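ATP-dependent 6-phosphofructokinase isozyme 2 (Escherichia coli, PDB 3UQD) phosphorylates D-fructose 6-phosphate to fructose 1,6-bisphosphate with magnesium-dependent use of ATP, the first committing step of glycolysis. Local coordinates at residues N180-K185 against K217-V222. Numbering follows the deposited sequence.
Sequences NIELVK and KAKRVV. With ATP (adenosine-5'-triphosphate), chain E.
Residues 180-185 and 217-222 pair side by side in parallel, joining strand 183-184, which lies next to strand 162-166 in the central parallel sheet, to strand 221-224 and the residues leading into it. Val184 carries the bridge to Val221: its N donates to Arg220 O (3.1 Å) and its O accepts from Val222 N (3.1 Å). Ile181 makes the matching bridge at Ala218, giving its N-H to Lys217 O and taking Lys219 N on its O at 2.8 Å, almost in line with the carbonyl. The intervening 31 residues, largely helical, make this a beta-alpha-beta crossover of the ribokinase-like fold. Between the bridges Arg220, CG anti to its carbonyl carbon (chi1 -57°) and extended to NE, lies along Glu182; NH1 grips both Glu182 O (2.8 Å) and OE2 (3.2 Å), the latter a salt bridge on the carboxylate's anti side, with the planes 23° apart. Replacing Arg220 by an alanine would probably leave Glu182 O without this donor and OE2 without its salt-bridge partner. Leu183 CD2 packs on Val222 CG2, while Val184 CG2 meets Val221 CG2 at 3.8 Å. Just after the strand, Lys185 of the ATP site gives NZ to ATP O1B (3.1 Å) and is also hydrogen-bonded to Ser224 OG.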
# COMPACT_ATOMS: atom_id res chain seq x y z
N ASN A 180 20.64 -37.77 -3.74
CA ASN A 180 21.88 -37.78 -2.96
C ASN A 180 22.41 -36.39 -2.60
O ASN A 180 23.61 -36.20 -2.42
CB ASN A 180 22.96 -38.60 -3.67
CG ASN A 180 22.60 -40.07 -3.76
OD1 ASN A 180 21.94 -40.62 -2.87
ND2 ASN A 180 23.04 -40.72 -4.83
N ILE A 181 21.51 -35.42 -2.49
CA ILE A 181 21.91 -34.10 -2.01
C ILE A 181 22.19 -34.22 -0.52
O ILE A 181 21.45 -34.89 0.20
CB ILE A 181 20.79 -33.07 -2.26
CG1 ILE A 181 20.37 -33.08 -3.74
CG2 ILE A 181 21.25 -31.68 -1.86
CD1 ILE A 181 21.50 -32.78 -4.70
N GLU A 182 23.26 -33.59 -0.06
CA GLU A 182 23.65 -33.66 1.35
C GLU A 182 22.66 -32.93 2.26
O GLU A 182 22.42 -33.35 3.39
CB GLU A 182 25.05 -33.09 1.55
CG GLU A 182 26.15 -33.84 0.82
CD GLU A 182 26.68 -35.02 1.61
OE1 GLU A 182 27.35 -35.88 1.00
OE2 GLU A 182 26.44 -35.09 2.84
N LEU A 183 22.09 -31.84 1.75
CA LEU A 183 21.23 -30.96 2.56
C LEU A 183 20.46 -29.99 1.67
O LEU A 183 21.02 -29.39 0.76
CB LEU A 183 22.09 -30.19 3.59
CG LEU A 183 21.54 -29.20 4.64
CD1 LEU A 183 21.25 -27.83 4.05
CD2 LEU A 183 20.31 -29.73 5.35
N VAL A 184 19.16 -29.86 1.94
CA VAL A 184 18.36 -28.80 1.33
C VAL A 184 17.64 -28.00 2.41
O VAL A 184 17.25 -28.55 3.45
CB VAL A 184 17.33 -29.35 0.32
CG1 VAL A 184 18.03 -29.78 -0.97
CG2 VAL A 184 16.52 -30.50 0.92
N LYS A 185 17.49 -26.70 2.18
CA LYS A 185 16.77 -25.85 3.12
C LYS A 185 15.60 -25.14 2.45
O LYS A 185 15.70 -23.97 2.09
CB LYS A 185 17.69 -24.81 3.77
CG LYS A 185 17.06 -24.10 4.98
CD LYS A 185 17.49 -22.64 5.10
CE LYS A 185 16.91 -21.78 3.98
NZ LYS A 185 15.42 -21.89 3.90
N LYS A 217 16.19 -38.49 -2.21
CA LYS A 217 16.48 -37.23 -2.89
C LYS A 217 17.51 -36.38 -2.13
O LYS A 217 18.34 -35.71 -2.75
CB LYS A 217 15.20 -36.43 -3.12
CG LYS A 217 14.23 -37.10 -4.08
CD LYS A 217 12.98 -36.26 -4.28
CE LYS A 217 11.94 -37.01 -5.09
NZ LYS A 217 12.49 -37.46 -6.40
N ALA A 218 17.44 -36.40 -0.81
CA ALA A 218 18.43 -35.72 0.02
C ALA A 218 18.60 -36.42 1.36
O ALA A 218 17.64 -36.94 1.91
CB ALA A 218 18.05 -34.25 0.23
N LYS A 219 19.83 -36.42 1.88
CA LYS A 219 20.13 -37.07 3.15
C LYS A 219 19.61 -36.25 4.33
O LYS A 219 19.28 -36.79 5.38
CB LYS A 219 21.64 -37.27 3.31
CG LYS A 219 22.33 -37.87 2.09
CD LYS A 219 23.83 -38.01 2.34
CE LYS A 219 24.62 -38.11 1.04
NZ LYS A 219 24.26 -39.30 0.22
N ARG A 220 19.54 -34.94 4.15
CA ARG A 220 19.06 -34.05 5.20
C ARG A 220 18.11 -33.02 4.62
O ARG A 220 18.38 -32.41 3.58
CB ARG A 220 20.22 -33.34 5.89
CG ARG A 220 21.26 -34.25 6.49
CD ARG A 220 22.49 -33.47 6.92
NE ARG A 220 23.61 -34.34 7.26
CZ ARG A 220 24.41 -34.90 6.36
NH1 ARG A 220 24.23 -34.68 5.06
NH2 ARG A 220 25.41 -35.68 6.76
N VAL A 221 16.99 -32.82 5.30
CA VAL A 221 16.07 -31.76 4.95
C VAL A 221 15.83 -30.92 6.19
O VAL A 221 15.36 -31.41 7.21
CB VAL A 221 14.73 -32.30 4.42
CG1 VAL A 221 13.76 -31.15 4.18
CG2 VAL A 221 14.94 -33.10 3.15
N VAL A 222 16.20 -29.65 6.10
CA VAL A 222 15.87 -28.71 7.15
C VAL A 222 14.88 -27.71 6.58
O VAL A 222 15.22 -26.91 5.72
CB VAL A 222 17.12 -27.96 7.66
CG1 VAL A 222 16.74 -26.96 8.73
CG2 VAL A 222 18.15 -28.95 8.19
PG ATP E . 15.11 -15.79 3.07
O1G ATP E . 16.04 -14.69 3.61
O2G ATP E . 15.81 -16.34 1.88
O3G ATP E . 13.75 -15.24 2.72
PB ATP E . 14.08 -18.15 4.10
O1B ATP E . 14.63 -19.08 2.99
O2B ATP E . 12.59 -17.74 3.77
O3B ATP E . 14.97 -16.83 4.20
PA ATP E . 13.38 -18.35 6.76
O1A ATP E . 12.47 -17.19 6.43
O2A ATP E . 12.58 -19.48 7.42
O3A ATP E . 14.12 -18.84 5.51
O5' ATP E . 14.49 -17.79 7.79
C5' ATP E . 15.48 -18.65 8.22
C4' ATP E . 15.82 -18.62 9.64
O4' ATP E . 15.95 -17.24 10.03
C3' ATP E . 14.71 -19.10 10.47
O3' ATP E . 14.74 -20.47 10.60
C2' ATP E . 14.99 -18.44 11.75
O2' ATP E . 16.05 -19.05 12.37
C1' ATP E . 15.39 -17.08 11.32
N9 ATP E . 14.26 -16.16 11.27
C8 ATP E . 13.59 -15.83 10.15
N7 ATP E . 12.61 -14.97 10.51
C5 ATP E . 12.66 -14.77 11.84
C6 ATP E . 11.91 -13.99 12.74
N6 ATP E . 10.77 -13.15 12.25
N1 ATP E . 12.24 -14.02 14.04
C2 ATP E . 13.26 -14.76 14.49
N3 ATP E . 13.99 -15.51 13.65
C4 ATP E . 13.72 -15.53 12.34
O HOH W 1 21.05 -39.85 -0.38